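Local coordinates for imelysin (Bacteroides ovatus ATCC 8483, PDB 3OYV), which is an imelysin-like outer-membrane protein that probably takes part in bacterial iron uptake and may act as a peptidase, at residues Trp24-Met28 against Thr346-Leu351; Glu114-His120 against Trp275-Arg279; Asn301-Leu307 against Gln339-His345. All coordinates share one frame; numbering follows the deposited sequence.

Interaction 1. Residues Trp24-Met28 against Thr346-Leu351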
loop_
_atom_site.group_PDB
_atom_site.type_symbol
_atom_site.label_atom_id
_atom_site.label_comp_id
_atom_site.label_asym_id
_atom_site.label_seq_id
_atom_site.Cartn_x
_atom_site.Cartn_y
_atom_site.Cartn_z
ATOM N N TRP A 24 -22.886 9.761 6.932
ATOM C CA TRP A 24 -21.826 8.768 7.170
ATOM C C TRP A 24 -22.002 7.578 6.221
ATOM O O TRP A 24 -21.045 7.137 5.566
ATOM C CB TRP A 24 -21.869 8.303 8.622
ATOM C CG TRP A 24 -20.580 7.820 9.192
ATOM C CD1 TRP A 24 -19.855 6.726 8.815
ATOM C CD2 TRP A 24 -19.869 8.423 10.264
ATOM N NE1 TRP A 24 -18.736 6.616 9.596
ATOM C CE2 TRP A 24 -18.722 7.639 10.506
ATOM C CE3 TRP A 24 -20.090 9.555 11.050
ATOM C CZ2 TRP A 24 -17.803 7.956 11.496
ATOM C CZ3 TRP A 24 -19.195 9.847 12.025
ATOM C CH2 TRP A 24 -18.044 9.066 12.229
ATOM N N HIS A 25 -23.227 7.078 6.101
ATOM C CA HIS A 25 -23.531 5.972 5.175
ATOM C C HIS A 25 -23.195 6.344 3.749
ATOM O O HIS A 25 -22.520 5.590 3.021
ATOM C CB HIS A 25 -25.010 5.582 5.249
ATOM C CG HIS A 25 -25.440 5.073 6.604
ATOM N ND1 HIS A 25 -26.770 4.951 6.971
ATOM C CD2 HIS A 25 -24.726 4.723 7.703
ATOM C CE1 HIS A 25 -26.850 4.494 8.209
ATOM N NE2 HIS A 25 -25.626 4.333 8.671
ATOM N N ASN A 26 -23.733 7.477 3.306
ATOM C CA ASN A 26 -23.528 7.896 1.937
ATOM C C ASN A 26 -22.058 8.145 1.589
ATOM O O ASN A 26 -21.610 7.798 0.482
ATOM C CB ASN A 26 -24.370 9.135 1.658
ATOM C CG ASN A 26 -25.860 8.798 1.519
ATOM O OD1 ASN A 26 -26.205 7.714 1.054
ATOM N ND2 ASN A 26 -26.738 9.744 1.889
ATOM N N TYR A 27 -21.331 8.777 2.501
ATOM C CA TYR A 27 -19.932 9.093 2.199
ATOM C C TYR A 27 -19.058 7.841 2.249
ATOM O O TYR A 27 -18.172 7.673 1.420
ATOM C CB TYR A 27 -19.368 10.223 3.049
ATOM C CG TYR A 27 -18.161 10.819 2.373
ATOM C CD1 TYR A 27 -18.272 11.407 1.110
ATOM C CD2 TYR A 27 -16.917 10.770 2.974
ATOM C CE1 TYR A 27 -17.189 11.941 0.482
ATOM C CE2 TYR A 27 -15.809 11.318 2.342
ATOM C CZ TYR A 27 -15.954 11.910 1.091
ATOM O OH TYR A 27 -14.871 12.478 0.438
HETATM N N MSE A 28 -19.314 6.954 3.213
HETATM C CA MSE A 28 -18.613 5.651 3.240
HETATM C C MSE A 28 -18.821 4.935 1.920
HETATM O O MSE A 28 -17.872 4.398 1.352
HETATM C CB MSE A 28 -19.081 4.738 4.366
HETATM C CG MSE A 28 -18.469 4.981 5.697
HETATM SE SE MSE A 28 -18.790 3.517 6.883
HETATM C CE MSE A 28 -20.719 3.545 6.839
ATOM N N THR A 346 -9.279 7.387 4.282
ATOM C CA THR A 346 -10.581 8.015 4.545
ATOM C C THR A 346 -11.579 6.971 5.011
ATOM O O THR A 346 -12.293 7.189 5.977
ATOM C CB THR A 346 -11.107 8.813 3.330
ATOM O OG1 THR A 346 -10.217 9.898 3.088
ATOM C CG2 THR A 346 -12.483 9.375 3.655
ATOM N N LEU A 347 -11.615 5.817 4.345
ATOM C CA LEU A 347 -12.474 4.750 4.854
ATOM C C LEU A 347 -12.050 4.306 6.230
ATOM O O LEU A 347 -12.888 4.050 7.071
ATOM C CB LEU A 347 -12.489 3.609 3.875
ATOM C CG LEU A 347 -13.606 2.610 4.020
ATOM C CD1 LEU A 347 -14.984 3.254 4.199
ATOM C CD2 LEU A 347 -13.564 1.685 2.752
ATOM N N GLU A 348 -10.739 4.234 6.440
ATOM C CA GLU A 348 -10.229 3.903 7.766
ATOM C C GLU A 348 -10.766 4.866 8.847
ATOM O O GLU A 348 -11.209 4.444 9.923
ATOM C CB GLU A 348 -8.681 3.924 7.739
ATOM C CG GLU A 348 -7.994 3.340 8.964
ATOM C CD GLU A 348 -6.515 3.728 9.028
ATOM O OE1 GLU A 348 -6.066 4.539 8.205
ATOM O OE2 GLU A 348 -5.844 3.244 9.959
ATOM N N PHE A 349 -10.704 6.163 8.536
ATOM C CA PHE A 349 -11.222 7.203 9.460
ATOM C C PHE A 349 -12.693 6.966 9.806
ATOM O O PHE A 349 -13.116 7.160 10.937
ATOM C CB PHE A 349 -11.049 8.555 8.765
ATOM C CG PHE A 349 -11.558 9.754 9.537
ATOM C CD1 PHE A 349 -12.887 10.104 9.523
ATOM C CD2 PHE A 349 -10.676 10.612 10.156
ATOM C CE1 PHE A 349 -13.319 11.216 10.217
ATOM C CE2 PHE A 349 -11.120 11.743 10.822
ATOM C CZ PHE A 349 -12.434 12.020 10.865
ATOM N N LEU A 350 -13.449 6.563 8.797
ATOM C CA LEU A 350 -14.894 6.336 8.900
ATOM C C LEU A 350 -15.266 5.057 9.625
ATOM O O LEU A 350 -16.397 4.931 10.102
ATOM C CB LEU A 350 -15.518 6.392 7.495
ATOM C CG LEU A 350 -15.473 7.753 6.762
ATOM C CD1 LEU A 350 -15.871 7.590 5.275
ATOM C CD2 LEU A 350 -16.316 8.831 7.490
ATOM N N LEU A 351 -14.309 4.121 9.736
ATOM C CA LEU A 351 -14.546 2.819 10.328
ATOM C C LEU A 351 -13.959 2.619 11.728
ATOM O O LEU A 351 -14.442 1.774 12.475
ATOM C CB LEU A 351 -14.029 1.701 9.409
ATOM C CG LEU A 351 -14.781 1.507 8.106
ATOM C CD1 LEU A 351 -14.067 0.447 7.256
ATOM C CD2 LEU A 351 -16.253 1.119 8.378
#

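Interaction 2. Residues Glu114-His120 against Trp275-Arg279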
loop_
_atom_site.group_PDB
_atom_site.type_symbol
_atom_site.label_atom_id
_atom_site.label_comp_id
_atom_site.label_asym_id
_atom_site.label_seq_id
_atom_site.Cartn_x
_atom_site.Cartn_y
_atom_site.Cartn_z
ATOM N N GLU A 114 0.782 7.235 9.625
ATOM C CA GLU A 114 -0.048 6.544 8.653
ATOM C C GLU A 114 -0.568 5.224 9.219
ATOM O O GLU A 114 0.200 4.401 9.702
ATOM C CB GLU A 114 0.770 6.272 7.382
ATOM C CG GLU A 114 0.109 5.293 6.390
ATOM C CD GLU A 114 1.059 4.808 5.300
ATOM O OE1 GLU A 114 1.801 5.642 4.749
ATOM O OE2 GLU A 114 1.059 3.586 4.977
ATOM N N SER A 115 -1.877 5.023 9.155
ATOM C CA SER A 115 -2.594 3.835 9.642
ATOM C C SER A 115 -2.756 3.803 11.176
ATOM O O SER A 115 -3.078 2.758 11.760
ATOM C CB SER A 115 -2.024 2.517 9.124
ATOM O OG SER A 115 -2.208 2.386 7.732
ATOM N N TRP A 116 -2.631 4.952 11.857
ATOM C CA TRP A 116 -2.829 4.939 13.294
ATOM C C TRP A 116 -4.279 4.757 13.710
ATOM O O TRP A 116 -4.539 4.280 14.798
ATOM C CB TRP A 116 -2.256 6.190 13.948
ATOM C CG TRP A 116 -3.123 7.454 13.944
ATOM C CD1 TRP A 116 -3.082 8.473 13.039
ATOM C CD2 TRP A 116 -4.139 7.816 14.893
ATOM N NE1 TRP A 116 -3.988 9.453 13.368
ATOM C CE2 TRP A 116 -4.629 9.084 14.512
ATOM C CE3 TRP A 116 -4.646 7.213 16.042
ATOM C CZ2 TRP A 116 -5.653 9.734 15.218
ATOM C CZ3 TRP A 116 -5.636 7.873 16.766
ATOM C CH2 TRP A 116 -6.115 9.122 16.351
ATOM N N TYR A 117 -5.242 5.145 12.856
ATOM C CA TYR A 117 -6.612 5.118 13.300
ATOM C C TYR A 117 -6.985 3.712 13.730
ATOM O O TYR A 117 -7.771 3.523 14.653
ATOM C CB TYR A 117 -7.595 5.534 12.224
ATOM C CG TYR A 117 -7.414 6.855 11.545
ATOM C CD1 TYR A 117 -7.074 8.010 12.242
ATOM C CD2 TYR A 117 -7.595 6.971 10.189
ATOM C CE1 TYR A 117 -6.958 9.214 11.586
ATOM C CE2 TYR A 117 -7.512 8.179 9.527
ATOM C CZ TYR A 117 -7.171 9.304 10.231
ATOM O OH TYR A 117 -7.065 10.495 9.540
ATOM N N SER A 118 -6.418 2.720 13.032
ATOM C CA SER A 118 -6.691 1.310 13.275
ATOM C C SER A 118 -5.566 0.620 14.066
ATOM O O SER A 118 -5.540 -0.603 14.195
ATOM C CB SER A 118 -6.904 0.604 11.929
ATOM O OG SER A 118 -5.816 0.819 11.095
ATOM N N TRP A 119 -4.603 1.408 14.552
ATOM C CA TRP A 119 -3.378 0.894 15.220
ATOM C C TRP A 119 -2.673 -0.146 14.347
ATOM O O TRP A 119 -2.161 -1.171 14.815
ATOM C CB TRP A 119 -3.696 0.326 16.603
ATOM C CG TRP A 119 -3.933 1.326 17.680
ATOM C CD1 TRP A 119 -4.203 2.641 17.537
ATOM C CD2 TRP A 119 -3.924 1.069 19.080
ATOM N NE1 TRP A 119 -4.366 3.230 18.754
ATOM C CE2 TRP A 119 -4.186 2.286 19.724
ATOM C CE3 TRP A 119 -3.681 -0.077 19.858
ATOM C CZ2 TRP A 119 -4.252 2.396 21.134
ATOM C CZ3 TRP A 119 -3.716 0.040 21.266
ATOM C CH2 TRP A 119 -3.999 1.271 21.878
ATOM N N HIS A 120 -2.683 0.116 13.058
ATOM C CA HIS A 120 -2.227 -0.829 12.038
ATOM C C HIS A 120 -0.874 -0.452 11.422
ATOM O O HIS A 120 -0.388 -1.120 10.510
ATOM C CB HIS A 120 -3.376 -0.910 11.001
ATOM C CG HIS A 120 -3.073 -1.706 9.781
ATOM N ND1 HIS A 120 -2.927 -3.077 9.808
ATOM C CD2 HIS A 120 -2.944 -1.331 8.494
ATOM C CE1 HIS A 120 -2.666 -3.502 8.580
ATOM N NE2 HIS A 120 -2.698 -2.460 7.760
ATOM N N TRP A 275 -11.658 -4.130 5.710
ATOM C CA TRP A 275 -10.633 -3.106 5.446
ATOM C C TRP A 275 -9.235 -3.709 5.616
ATOM O O TRP A 275 -8.383 -3.566 4.733
ATOM C CB TRP A 275 -10.874 -1.880 6.346
ATOM C CG TRP A 275 -9.961 -0.734 6.034
ATOM C CD1 TRP A 275 -10.171 0.236 5.104
ATOM C CD2 TRP A 275 -8.651 -0.466 6.598
ATOM N NE1 TRP A 275 -9.107 1.118 5.085
ATOM C CE2 TRP A 275 -8.160 0.692 5.981
ATOM C CE3 TRP A 275 -7.897 -1.047 7.628
ATOM C CZ2 TRP A 275 -6.936 1.265 6.330
ATOM C CZ3 TRP A 275 -6.670 -0.499 7.928
ATOM C CH2 TRP A 275 -6.211 0.639 7.306
ATOM N N ILE A 276 -8.994 -4.402 6.730
ATOM C CA ILE A 276 -7.692 -5.039 6.922
ATOM C C ILE A 276 -7.403 -6.023 5.789
ATOM O O ILE A 276 -6.282 -6.095 5.273
ATOM C CB ILE A 276 -7.637 -5.755 8.247
ATOM C CG1 ILE A 276 -7.706 -4.733 9.394
ATOM C CG2 ILE A 276 -6.366 -6.614 8.355
ATOM C CD1 ILE A 276 -6.428 -3.893 9.645
ATOM N N THR A 277 -8.404 -6.810 5.442
ATOM C CA THR A 277 -8.252 -7.845 4.406
ATOM C C THR A 277 -7.848 -7.209 3.088
ATOM O O THR A 277 -6.937 -7.703 2.396
ATOM C CB THR A 277 -9.541 -8.674 4.292
ATOM O OG1 THR A 277 -9.724 -9.358 5.534
ATOM C CG2 THR A 277 -9.506 -9.643 3.105
ATOM N N ALA A 278 -8.519 -6.124 2.715
ATOM C CA ALA A 278 -8.234 -5.426 1.458
ATOM C C ALA A 278 -6.868 -4.697 1.513
ATOM O O ALA A 278 -6.170 -4.600 0.519
ATOM C CB ALA A 278 -9.385 -4.441 1.080
ATOM N N ARG A 279 -6.506 -4.210 2.689
ATOM C CA ARG A 279 -5.230 -3.523 2.859
ATOM C C ARG A 279 -4.037 -4.416 2.597
ATOM O O ARG A 279 -3.006 -3.929 2.165
ATOM C CB ARG A 279 -5.132 -2.917 4.247
ATOM C CG ARG A 279 -5.923 -1.613 4.403
ATOM C CD ARG A 279 -5.347 -0.486 3.570
ATOM N NE ARG A 279 -3.993 -0.138 3.973
ATOM C CZ ARG A 279 -3.324 0.914 3.536
ATOM N NH1 ARG A 279 -3.836 1.700 2.607
ATOM N NH2 ARG A 279 -2.123 1.192 4.024
#

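Interaction 3. Residues Asn301-Leu307 against Gln339-His345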
loop_
_atom_site.group_PDB
_atom_site.type_symbol
_atom_site.label_atom_id
_atom_site.label_comp_id
_atom_site.label_asym_id
_atom_site.label_seq_id
_atom_site.Cartn_x
_atom_site.Cartn_y
_atom_site.Cartn_z
ATOM N N ASN A 301 -5.172 8.700 -5.440
ATOM C CA ASN A 301 -6.629 8.469 -5.411
ATOM C C ASN A 301 -7.033 7.276 -4.550
ATOM O O ASN A 301 -8.167 7.215 -4.088
ATOM C CB ASN A 301 -7.155 8.302 -6.837
ATOM C CG ASN A 301 -7.512 9.604 -7.478
ATOM O OD1 ASN A 301 -7.474 10.638 -6.842
ATOM N ND2 ASN A 301 -7.878 9.561 -8.765
HETATM N N MSE A 302 -6.104 6.359 -4.355
HETATM C CA MSE A 302 -6.360 5.153 -3.567
HETATM C C MSE A 302 -5.848 5.205 -2.135
HETATM O O MSE A 302 -6.334 4.466 -1.272
HETATM C CB MSE A 302 -5.756 3.971 -4.285
HETATM C CG MSE A 302 -6.456 3.734 -5.607
HETATM SE SE MSE A 302 -5.783 2.133 -6.532
HETATM C CE MSE A 302 -6.452 0.744 -5.437
ATOM N N ASP A 303 -4.842 6.047 -1.878
ATOM C CA ASP A 303 -4.070 5.891 -0.649
ATOM C C ASP A 303 -3.380 7.151 -0.154
ATOM O O ASP A 303 -2.277 7.080 0.363
ATOM C CB ASP A 303 -3.009 4.794 -0.859
ATOM C CG ASP A 303 -2.439 4.249 0.445
ATOM O OD1 ASP A 303 -3.199 4.071 1.428
ATOM O OD2 ASP A 303 -1.215 3.973 0.454
ATOM N N SER A 304 -4.022 8.314 -0.258
ATOM C CA SER A 304 -3.386 9.503 0.248
ATOM C C SER A 304 -3.252 9.470 1.743
ATOM O O SER A 304 -4.117 8.955 2.458
ATOM C CB SER A 304 -4.159 10.782 -0.120
ATOM O OG SER A 304 -3.991 11.106 -1.479
ATOM N N TRP A 305 -2.166 10.071 2.215
ATOM C CA TRP A 305 -1.930 10.315 3.634
ATOM C C TRP A 305 -0.927 11.461 3.714
ATOM O O TRP A 305 0.078 11.411 3.031
ATOM C CB TRP A 305 -1.390 9.073 4.361
ATOM C CG TRP A 305 -1.206 9.353 5.810
ATOM C CD1 TRP A 305 -0.052 9.704 6.441
ATOM C CD2 TRP A 305 -2.236 9.440 6.785
ATOM N NE1 TRP A 305 -0.288 9.934 7.754
ATOM C CE2 TRP A 305 -1.627 9.781 7.998
ATOM C CE3 TRP A 305 -3.612 9.209 6.763
ATOM C CZ2 TRP A 305 -2.343 9.929 9.172
ATOM C CZ3 TRP A 305 -4.328 9.358 7.920
ATOM C CH2 TRP A 305 -3.703 9.707 9.120
ATOM N N PRO A 306 -1.189 12.492 4.528
ATOM C CA PRO A 306 -2.315 12.738 5.420
ATOM C C PRO A 306 -3.592 13.115 4.680
ATOM O O PRO A 306 -3.573 13.307 3.481
ATOM C CB PRO A 306 -1.831 13.911 6.280
ATOM C CG PRO A 306 -0.902 14.617 5.444
ATOM C CD PRO A 306 -0.182 13.571 4.632
ATOM N N LEU A 307 -4.676 13.187 5.430
ATOM C CA LEU A 307 -5.985 13.548 4.927
ATOM C C LEU A 307 -6.317 14.987 5.316
ATOM O O LEU A 307 -5.725 15.534 6.240
ATOM C CB LEU A 307 -7.057 12.643 5.539
ATOM C CG LEU A 307 -6.854 11.139 5.323
ATOM C CD1 LEU A 307 -7.926 10.332 6.039
ATOM C CD2 LEU A 307 -6.810 10.821 3.820
ATOM N N GLN A 339 -8.368 13.831 -3.567
ATOM C CA GLN A 339 -7.420 12.827 -3.066
ATOM C C GLN A 339 -7.377 12.761 -1.544
ATOM O O GLN A 339 -7.394 11.660 -0.966
ATOM C CB GLN A 339 -6.030 13.126 -3.654
ATOM C CG GLN A 339 -5.949 12.818 -5.137
ATOM C CD GLN A 339 -4.677 13.242 -5.800
ATOM O OE1 GLN A 339 -3.844 13.919 -5.196
ATOM N NE2 GLN A 339 -4.507 12.834 -7.060
ATOM N N ASN A 340 -7.361 13.910 -0.877
ATOM C CA ASN A 340 -7.183 13.960 0.560
ATOM C C ASN A 340 -8.459 13.741 1.400
ATOM O O ASN A 340 -8.430 13.850 2.619
ATOM C CB ASN A 340 -6.419 15.230 0.978
ATOM C CG ASN A 340 -7.193 16.483 0.737
ATOM O OD1 ASN A 340 -8.386 16.439 0.430
ATOM N ND2 ASN A 340 -6.520 17.641 0.894
ATOM N N VAL A 341 -9.563 13.411 0.728
ATOM C CA VAL A 341 -10.788 12.970 1.407
ATOM C C VAL A 341 -11.337 11.689 0.770
ATOM O O VAL A 341 -12.514 11.377 0.907
ATOM C CB VAL A 341 -11.860 14.093 1.453
ATOM C CG1 VAL A 341 -11.357 15.297 2.276
ATOM C CG2 VAL A 341 -12.315 14.477 0.037
ATOM N N ARG A 342 -10.465 10.897 0.156
ATOM C CA ARG A 342 -10.866 9.582 -0.354
ATOM C C ARG A 342 -9.785 8.552 0.030
ATOM O O ARG A 342 -8.896 8.822 0.859
ATOM C CB ARG A 342 -11.094 9.629 -1.868
ATOM C CG ARG A 342 -9.834 9.907 -2.643
ATOM C CD ARG A 342 -10.132 10.210 -4.086
ATOM N NE ARG A 342 -10.327 9.054 -4.970
ATOM C CZ ARG A 342 -10.847 9.088 -6.195
ATOM N NH1 ARG A 342 -11.414 10.198 -6.701
ATOM N NH2 ARG A 342 -10.851 8.003 -6.926
ATOM N N GLY A 343 -9.891 7.386 -0.582
ATOM C CA GLY A 343 -8.906 6.351 -0.426
ATOM C C GLY A 343 -9.034 5.539 0.831
ATOM O O GLY A 343 -9.893 5.778 1.693
ATOM N N PHE A 344 -8.099 4.590 0.960
ATOM C CA PHE A 344 -8.117 3.676 2.083
ATOM C C PHE A 344 -8.162 4.373 3.449
ATOM O O PHE A 344 -8.813 3.902 4.370
ATOM C CB PHE A 344 -6.907 2.762 2.046
ATOM C CG PHE A 344 -7.029 1.569 1.121
ATOM C CD1 PHE A 344 -7.935 0.567 1.429
ATOM C CD2 PHE A 344 -6.202 1.425 0.003
ATOM C CE1 PHE A 344 -8.006 -0.546 0.665
ATOM C CE2 PHE A 344 -6.274 0.284 -0.782
ATOM C CZ PHE A 344 -7.215 -0.695 -0.465
ATOM N N HIS A 345 -7.397 5.463 3.606
ATOM C CA HIS A 345 -7.316 6.076 4.902
ATOM C C HIS A 345 -8.556 6.901 5.272
ATOM O O HIS A 345 -8.846 7.079 6.435
ATOM C CB HIS A 345 -6.027 6.850 5.061
ATOM C CG HIS A 345 -4.832 5.963 4.992
ATOM N ND1 HIS A 345 -4.592 4.967 5.920
ATOM C CD2 HIS A 345 -3.819 5.916 4.105
ATOM C CE1 HIS A 345 -3.471 4.341 5.594
ATOM N NE2 HIS A 345 -2.999 4.884 4.483
HETATM O O HOH W 1 -6.467 7.498 1.789
HETATM O O HOH W 2 -6.752 8.822 -1.269
#

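Interaction 1. Residues Trp24-Met28 against Thr346-Leu351
Leu350 is the central bump of this contact, pushed into a hollow that Trp24, Tyr27 and Met28 form on one side of helix 21-47. Its two methyl branches part to fill it. Leu350 CD2 rides over one face of the Trp24 indole, 4.1 Å from the centroid of the five-membered ring in a CH-pi contact. Leu350 CD1 goes the other way, lodging between Tyr27 CD2, 4.1 Å off, and Met28 CG, 3.7 Å off. The indole also holds its neighbour by the edge: NE1 of Trp24 donates a 2.9 Å hydrogen bond to Leu350 O, striking a lone pair in the carbonyl plane, with the acceptor lying in the ring plane. That carbonyl sits in the last turn of helix 343-351. Trp24 reaches it because CG stands anti to the backbone N (chi1 -153°), which lays the ring along the gap. Helix 343-351 carries the GxHxxE signature of the imelysin family (Gly343, His345, Glu348), and helix 21-47 runs nearly antiparallel to it, the axes of the short segments approaching to 10.8 Å at 154°. Replacing Trp24 by an alanine would probably leave Leu350 O without this donor and open a gap over Leu350 CD2. Smaller bumps close the margins. Thr346 CG2 meets Tyr27 CE2 obliquely at 4.1 Å, while the Tyr27 hydroxyl is taken by Val341 O. Leu347 CD1 touches Met28 CG, and the selenium of Met28 lies near Leu351 CD2; this residue is a selenomethionine modelled in two conformers, and its contacts, described for one of them, are less certain. Leu316 of helix 309-316 packs on both Trp24 and Leu350, and Leu259 of helix 223-261 on Met28 and Leu351.

Interaction 2. Residues Glu114-His120 against Trp275-Arg279
His120 and Ile276 mark the closest backbone approach, 8.6 Å between their CA atoms, so the contact is made by side chains. Residues 114-120 form a compact irregular loop, tied by His120 N to Ser115 O and Trp119 N to Trp116 O, and facing one side of helix 265-283. The His120 imidazole fills the middle. Its CG is anti to the backbone N (chi1 174°), which carries the ring across to the helix. Ile276 CD1 lies over one face of the His120 ring in a CH-pi contact, 3.9 Å from the centroid. Trp275 turns its edge toward the imidazole in an offset edge-to-face pair, centroids 5.5 Å apart and planes at 74°; Trp275 CZ3 also lies 3.5 Å from Ser118 OG. Arg279 CG lies over one face of the Trp275 indole, 3.4 Å from its plane, as the arginine chain folds back. Arg279 NH2 ends 3.9 Å from Ser115 OG. Ser115 OG itself bonds Asp124, Ser118 OG bonds Glu348, and Arg279 NH1 forms a salt bridge with Asp303. Glu283 receives bonds from both His120 NE2 and Arg279 NE, fixing ring and guanidinium together, and Arg279 NH2 bonds an unidentified ligand, consistent with a pocket at this end. Around the contact, helix 343-351 touches Ser115, Trp275 and Arg279, strand 352-353 brings Tyr352 against Ser118 and Ile276, and helix 223-261 backs Ala278.

Interaction 3. Residues Asn301-Leu307 against Gln339-His345
Met302 O takes a nearly straight hydrogen bond from Phe344 N, 2.8 Å long with an N-H...O angle of 167°, the donor standing above the carbonyl plane. Arg342 NE reaches a lone pair of Asn301 O, the carbonyl one residue before, at 3.0 Å. The Asn301 amide lies almost flat on the same guanidinium, planes 11° apart, its CG 3.6 Å above the face of Arg342. His345 presents a ring face to the edge of Trp305, centroids 5.3 Å apart, and Trp305 CE3 also touches the His345 CB. Asp303 OD1 comes within 3.2 Å of His345 NE2 at an angle too poor for a hydrogen bond. Leu307 CD1 packs on the His345 carbonyl oxygen. Where direct bonds stop, water bridges: one accepts from His345 N and lies within bonding distance of Ser304 O and Arg342 O; another accepts from Ser304 N and is close to Gln339 O. Gly343 allows the close approach, for any CB there would run into Met302 O, and glycine easily adopts its phi of 81°. Farther out, Glu336 and Asp38 grip the Arg342 guanidinium, Arg279 holds Asp303 OD1, and Glu348 fixes His345 ND1. Gly343, His345 and Glu348 make up the GxHxxE motif characteristic of imelysin-like proteins; His345 NE2 bonds an unidentified ligand, consistent with a functional site here.

Overall arrangement
All three contacts gather round helix 343-351, which interactions 1 and 3 share and interaction 2 touches from the side; their centres are about 12 to 13 Å apart. Tyr27 OH of interaction 1 lies 2.6 Å from Val341 O of interaction 3. Glu348, on the helix of interaction 1, places OE2 2.7 Å from Ser118 OG of interaction 2. Interactions 2 and 3 meet at a salt bridge, Arg279 NH1 to Asp303 OD1 at 2.7 Å, and through Trp275 NE1 to Phe344 O at 2.9 Å. Glu114, Arg279, Asp303 and His345 all border the unidentified ligand, consistent with these two contacts lining a pocket, while interaction 1 packs the far end of the motif helix.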